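Local coordinates for protein lipoxygenase (Cyanothece sp., PDB 5EK8) that is a 9R-lipoxygenase with a non-heme iron and probably inserts both atoms of molecular oxygen into a polyunsaturated fatty acid, at residues E181-Y186 / S393-N398; T388-S393 / I662-N667. All coordinates share one frame; numbering follows the deposited sequence.

Contact 1 (E181-Y186 / S393-N398)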
# COMPACT_ATOMS: atom_id res chain seq x y z
N GLU A 181 10.30 -14.18 -6.84
CA GLU A 181 9.60 -14.49 -8.08
C GLU A 181 8.25 -13.77 -8.15
O GLU A 181 7.20 -14.38 -8.34
CB GLU A 181 9.42 -16.01 -8.26
CG GLU A 181 8.67 -16.74 -7.14
CD GLU A 181 8.45 -18.21 -7.48
OE1 GLU A 181 9.31 -18.79 -8.18
OE2 GLU A 181 7.43 -18.78 -7.06
N THR A 182 8.31 -12.45 -8.01
CA THR A 182 7.15 -11.58 -8.22
C THR A 182 6.81 -11.50 -9.71
O THR A 182 7.70 -11.57 -10.56
CB THR A 182 7.42 -10.17 -7.68
OG1 THR A 182 6.33 -9.30 -8.02
CG2 THR A 182 8.70 -9.61 -8.29
N PRO A 183 5.52 -11.38 -10.04
CA PRO A 183 5.10 -11.18 -11.42
C PRO A 183 5.01 -9.70 -11.78
O PRO A 183 4.56 -9.35 -12.87
CB PRO A 183 3.72 -11.83 -11.46
CG PRO A 183 3.18 -11.56 -10.10
CD PRO A 183 4.36 -11.59 -9.15
N ASP A 184 5.44 -8.85 -10.85
CA ASP A 184 5.41 -7.40 -11.03
C ASP A 184 6.50 -6.75 -10.18
O ASP A 184 6.24 -6.21 -9.10
CB ASP A 184 4.03 -6.84 -10.66
CG ASP A 184 3.95 -5.32 -10.77
OD1 ASP A 184 4.69 -4.73 -11.59
OD2 ASP A 184 3.15 -4.72 -10.03
N ASP A 185 7.74 -6.80 -10.68
CA ASP A 185 8.90 -6.31 -9.94
C ASP A 185 8.99 -4.79 -9.94
O ASP A 185 8.38 -4.12 -10.77
CB ASP A 185 10.18 -6.88 -10.54
CG ASP A 185 11.25 -7.11 -9.50
OD1 ASP A 185 11.05 -6.67 -8.34
OD2 ASP A 185 12.28 -7.74 -9.84
N TYR A 186 9.76 -4.25 -9.00
CA TYR A 186 10.05 -2.82 -8.97
C TYR A 186 10.81 -2.38 -10.23
O TYR A 186 11.32 -3.21 -10.98
CB TYR A 186 10.91 -2.45 -7.76
CG TYR A 186 10.33 -2.72 -6.40
CD1 TYR A 186 9.14 -2.15 -5.98
CD2 TYR A 186 11.02 -3.51 -5.49
CE1 TYR A 186 8.63 -2.39 -4.71
CE2 TYR A 186 10.53 -3.75 -4.23
CZ TYR A 186 9.34 -3.19 -3.84
OH TYR A 186 8.87 -3.44 -2.57
N SER A 393 3.52 -2.80 -8.36
CA SER A 393 4.59 -2.90 -7.36
C SER A 393 4.14 -3.01 -5.90
O SER A 393 4.97 -3.28 -5.03
CB SER A 393 5.55 -1.71 -7.50
OG SER A 393 6.21 -1.73 -8.76
N ILE A 394 2.85 -2.83 -5.61
CA ILE A 394 2.39 -2.81 -4.22
C ILE A 394 2.48 -4.20 -3.57
O ILE A 394 2.71 -4.31 -2.36
CB ILE A 394 0.94 -2.26 -4.11
CG1 ILE A 394 0.62 -1.90 -2.66
CG2 ILE A 394 -0.08 -3.25 -4.65
CD1 ILE A 394 -0.77 -1.33 -2.48
N ILE A 395 2.34 -5.24 -4.38
CA ILE A 395 2.45 -6.60 -3.88
C ILE A 395 3.84 -6.83 -3.28
O ILE A 395 3.98 -7.51 -2.25
CB ILE A 395 2.18 -7.64 -5.00
CG1 ILE A 395 3.03 -7.33 -6.24
CG2 ILE A 395 0.70 -7.66 -5.36
CD1 ILE A 395 3.01 -8.44 -7.27
N ASN A 396 4.84 -6.24 -3.92
CA ASN A 396 6.22 -6.35 -3.47
C ASN A 396 6.42 -5.76 -2.09
O ASN A 396 6.96 -6.41 -1.19
CB ASN A 396 7.16 -5.66 -4.47
CG ASN A 396 7.06 -6.23 -5.88
OD1 ASN A 396 7.02 -7.45 -6.06
ND2 ASN A 396 7.00 -5.35 -6.87
N ILE A 397 5.96 -4.52 -1.91
CA ILE A 397 6.20 -3.82 -0.65
C ILE A 397 5.38 -4.45 0.48
O ILE A 397 5.85 -4.52 1.61
CB ILE A 397 5.90 -2.30 -0.75
CG1 ILE A 397 6.26 -1.60 0.56
CG2 ILE A 397 4.46 -2.03 -1.12
CD1 ILE A 397 7.70 -1.79 1.00
N ASN A 398 4.18 -4.92 0.17
CA ASN A 398 3.39 -5.59 1.20
C ASN A 398 4.03 -6.91 1.63
O ASN A 398 4.13 -7.21 2.84
CB ASN A 398 1.96 -5.83 0.71
CG ASN A 398 1.15 -4.55 0.63
OD1 ASN A 398 1.61 -3.50 1.08
ND2 ASN A 398 -0.05 -4.65 0.08
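Tyr186 and Asn396 bury the most surface here, where an ST turn begun by Thr182 meets the first turn of helix 394-404. The two side chains run antiparallel alongside each other: Asn396 CB lies 3.4 Å from Tyr186 CZ, and the amide ND2 sits 3.9 Å above one face of the Tyr186 ring, nearer its rim than its centre, with the amide and ring planes 63° apart. Tyr186 CG is anti to its carbonyl carbon (chi1 -60°), which carries the ring along the helix start until OH lies against Ile397. Both ends of the Asn396 amide are satisfied by the loop. Its ND2 donates to Asp184 O, close to the amide plane and in the plane of that carbonyl, while OD1 receives Thr182 OG1 at 2.8 Å on a lone pair. The same Thr182 OG1 accepts Asp184 N at 3.0 Å, closing the ST turn, so one hydroxyl ties the turn to the helix. Ile395 CD1 fills in beside Pro183 CD, 3.9 Å away. Asp184 OD1 forms a salt bridge with Arg123 on strand 115-126, leaving the other oxygen for the helix side. Ser393, the N-cap residue, makes no capping bond with its side chain; its backbone N points almost straight (173°) at Asp184 OD2 and meets it from above the carboxylate plane.

Contact 2 (T388-S393 / I662-N667)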
# COMPACT_ATOMS: atom_id res chain seq x y z
N THR A 388 -3.34 0.28 -13.79
CA THR A 388 -2.09 -0.43 -13.54
C THR A 388 -0.91 0.41 -12.99
O THR A 388 -0.23 -0.04 -12.07
CB THR A 388 -1.60 -1.16 -14.81
OG1 THR A 388 -1.86 -0.35 -15.96
CG2 THR A 388 -2.31 -2.49 -14.97
N PRO A 389 -0.67 1.63 -13.54
CA PRO A 389 0.50 2.37 -13.02
C PRO A 389 0.38 2.76 -11.54
O PRO A 389 1.40 3.01 -10.90
CB PRO A 389 0.55 3.62 -13.90
CG PRO A 389 -0.83 3.77 -14.41
CD PRO A 389 -1.33 2.38 -14.62
N HIS A 390 -0.84 2.81 -11.02
CA HIS A 390 -1.05 3.17 -9.63
C HIS A 390 -1.10 1.94 -8.73
O HIS A 390 -0.87 2.03 -7.52
CB HIS A 390 -2.34 3.97 -9.48
CG HIS A 390 -2.43 5.14 -10.41
ND1 HIS A 390 -1.60 6.25 -10.30
CD2 HIS A 390 -3.23 5.39 -11.47
CE1 HIS A 390 -1.90 7.11 -11.25
NE2 HIS A 390 -2.89 6.61 -11.97
N LEU A 391 -1.38 0.78 -9.32
CA LEU A 391 -1.51 -0.45 -8.55
C LEU A 391 -0.29 -1.35 -8.68
O LEU A 391 -0.18 -2.36 -7.99
CB LEU A 391 -2.77 -1.22 -8.99
CG LEU A 391 -4.09 -0.64 -8.50
CD1 LEU A 391 -5.26 -1.27 -9.23
CD2 LEU A 391 -4.24 -0.82 -7.00
N LYS A 392 0.64 -0.97 -9.55
CA LYS A 392 1.83 -1.77 -9.75
C LYS A 392 2.74 -1.74 -8.52
O LYS A 392 2.69 -0.79 -7.73
CB LYS A 392 2.60 -1.32 -11.00
CG LYS A 392 2.98 0.15 -11.05
CD LYS A 392 4.41 0.31 -11.58
CE LYS A 392 4.63 1.63 -12.32
NZ LYS A 392 4.45 2.85 -11.48
N SER A 393 3.52 -2.80 -8.36
CA SER A 393 4.59 -2.90 -7.36
C SER A 393 4.14 -3.01 -5.90
O SER A 393 4.97 -3.28 -5.03
CB SER A 393 5.55 -1.71 -7.50
OG SER A 393 6.21 -1.73 -8.76
N ILE A 662 3.95 14.29 -5.15
CA ILE A 662 2.86 13.33 -5.12
C ILE A 662 3.27 12.03 -5.81
O ILE A 662 3.55 12.02 -7.01
CB ILE A 662 1.59 13.89 -5.80
CG1 ILE A 662 1.12 15.14 -5.07
CG2 ILE A 662 0.50 12.84 -5.82
CD1 ILE A 662 -0.05 15.84 -5.73
N ARG A 663 3.29 10.94 -5.05
CA ARG A 663 3.72 9.65 -5.58
C ARG A 663 2.69 9.04 -6.52
O ARG A 663 1.49 9.29 -6.38
CB ARG A 663 4.01 8.68 -4.44
CG ARG A 663 5.17 9.08 -3.53
CD ARG A 663 5.34 8.07 -2.42
NE ARG A 663 6.53 8.30 -1.60
CZ ARG A 663 7.70 7.71 -1.79
NH1 ARG A 663 7.87 6.85 -2.80
NH2 ARG A 663 8.72 7.98 -0.98
N THR A 664 3.16 8.26 -7.48
CA THR A 664 2.30 7.61 -8.47
C THR A 664 1.66 6.35 -7.89
O THR A 664 0.52 6.00 -8.21
CB THR A 664 3.10 7.24 -9.75
OG1 THR A 664 3.60 8.43 -10.37
CG2 THR A 664 2.22 6.50 -10.74
N LEU A 665 2.40 5.67 -7.03
CA LEU A 665 2.02 4.34 -6.59
C LEU A 665 2.46 4.07 -5.15
O LEU A 665 3.01 4.93 -4.47
CB LEU A 665 2.63 3.29 -7.52
CG LEU A 665 4.12 2.94 -7.35
CD1 LEU A 665 4.52 1.83 -8.31
CD2 LEU A 665 5.03 4.14 -7.52
N ILE A 666 2.19 2.85 -4.71
CA ILE A 666 2.65 2.38 -3.41
C ILE A 666 3.72 1.32 -3.61
O ILE A 666 3.41 0.19 -3.98
CB ILE A 666 1.49 1.78 -2.57
CG1 ILE A 666 0.35 2.80 -2.44
CG2 ILE A 666 2.00 1.32 -1.21
CD1 ILE A 666 -0.84 2.32 -1.64
N ASN A 667 4.98 1.69 -3.39
CA ASN A 667 6.08 0.74 -3.47
C ASN A 667 7.04 0.92 -2.31
O ASN A 667 8.15 0.38 -2.33
CB ASN A 667 6.83 0.85 -4.80
CG ASN A 667 7.28 2.27 -5.10
OD1 ASN A 667 7.15 3.17 -4.27
ND2 ASN A 667 7.82 2.47 -6.30
O HOH W 1 8.39 0.55 -8.52
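Leu665 reaches into the bend between helix 383-391 and helix 394-404, where the chain leaves helical geometry at Lys392. From the irregular C-terminal loop 662-667, its CB lies 3.6 Å from Pro389 O and about as far from His390 O, over the carbonyl end of the helix. CG is tucked between N and C of its own backbone (chi1 78°), with the branch directed along the segment toward Lys392. Leu665 CG comes to 4.0 Å from Lys392 O, and CD1 goes furthest in: it rests beside Lys392 O, is covered by the CG and CD methylenes of that lysine, each 3.6 Å away, and ends against Ser393 CB. The lysine chain crosses the leucine at about a right angle. Turning twice, at its second and fourth torsions, it folds back over CD1 so that Lys392 NZ donates to Pro389 O at 3.1 Å, in the carbonyl plane and on a lone pair. At the other end of the contact, His390 turns its ring edge to Thr664: ND1 donates to Thr664 O at 3.0 Å with an angle of 162°, the oxygen lying almost in the ring plane. A water joins Ser393 OG to Asn667 ND2. Lysine CG and CD thus give the leucine methyl apolar cover while NZ turns to the Pro389 carbonyl. The His390 bond requires a proton on ND1, and the weak, long ion pairs of Lys392 NZ with Asp634 and Asp636 would favour a charged amine.

The two contacts lie with their centres 11 Å apart, in the interior of the chain, and meet at Ser393, the residue between helix 383-391 and helix 394-404. Their segments alternate along the chain: 181-186, 388-393, 393-398, and last 662-667. Helix 394-404 receives the loop before helix 188-214 (contact 1); the end of helix 383-391 and the turn after it receive the C-terminal tail (contact 2). Arg190 makes a cation-pi contact with Tyr186 and donates from NH1 to Asn667 O. Asn398 OD1 is hydrogen-bonded to ND1 of the iron ligand His364, and Asn667 directly precedes metal-bound Ile668, consistent with both contacts helping to hold the iron's second shell and the C-terminus in place.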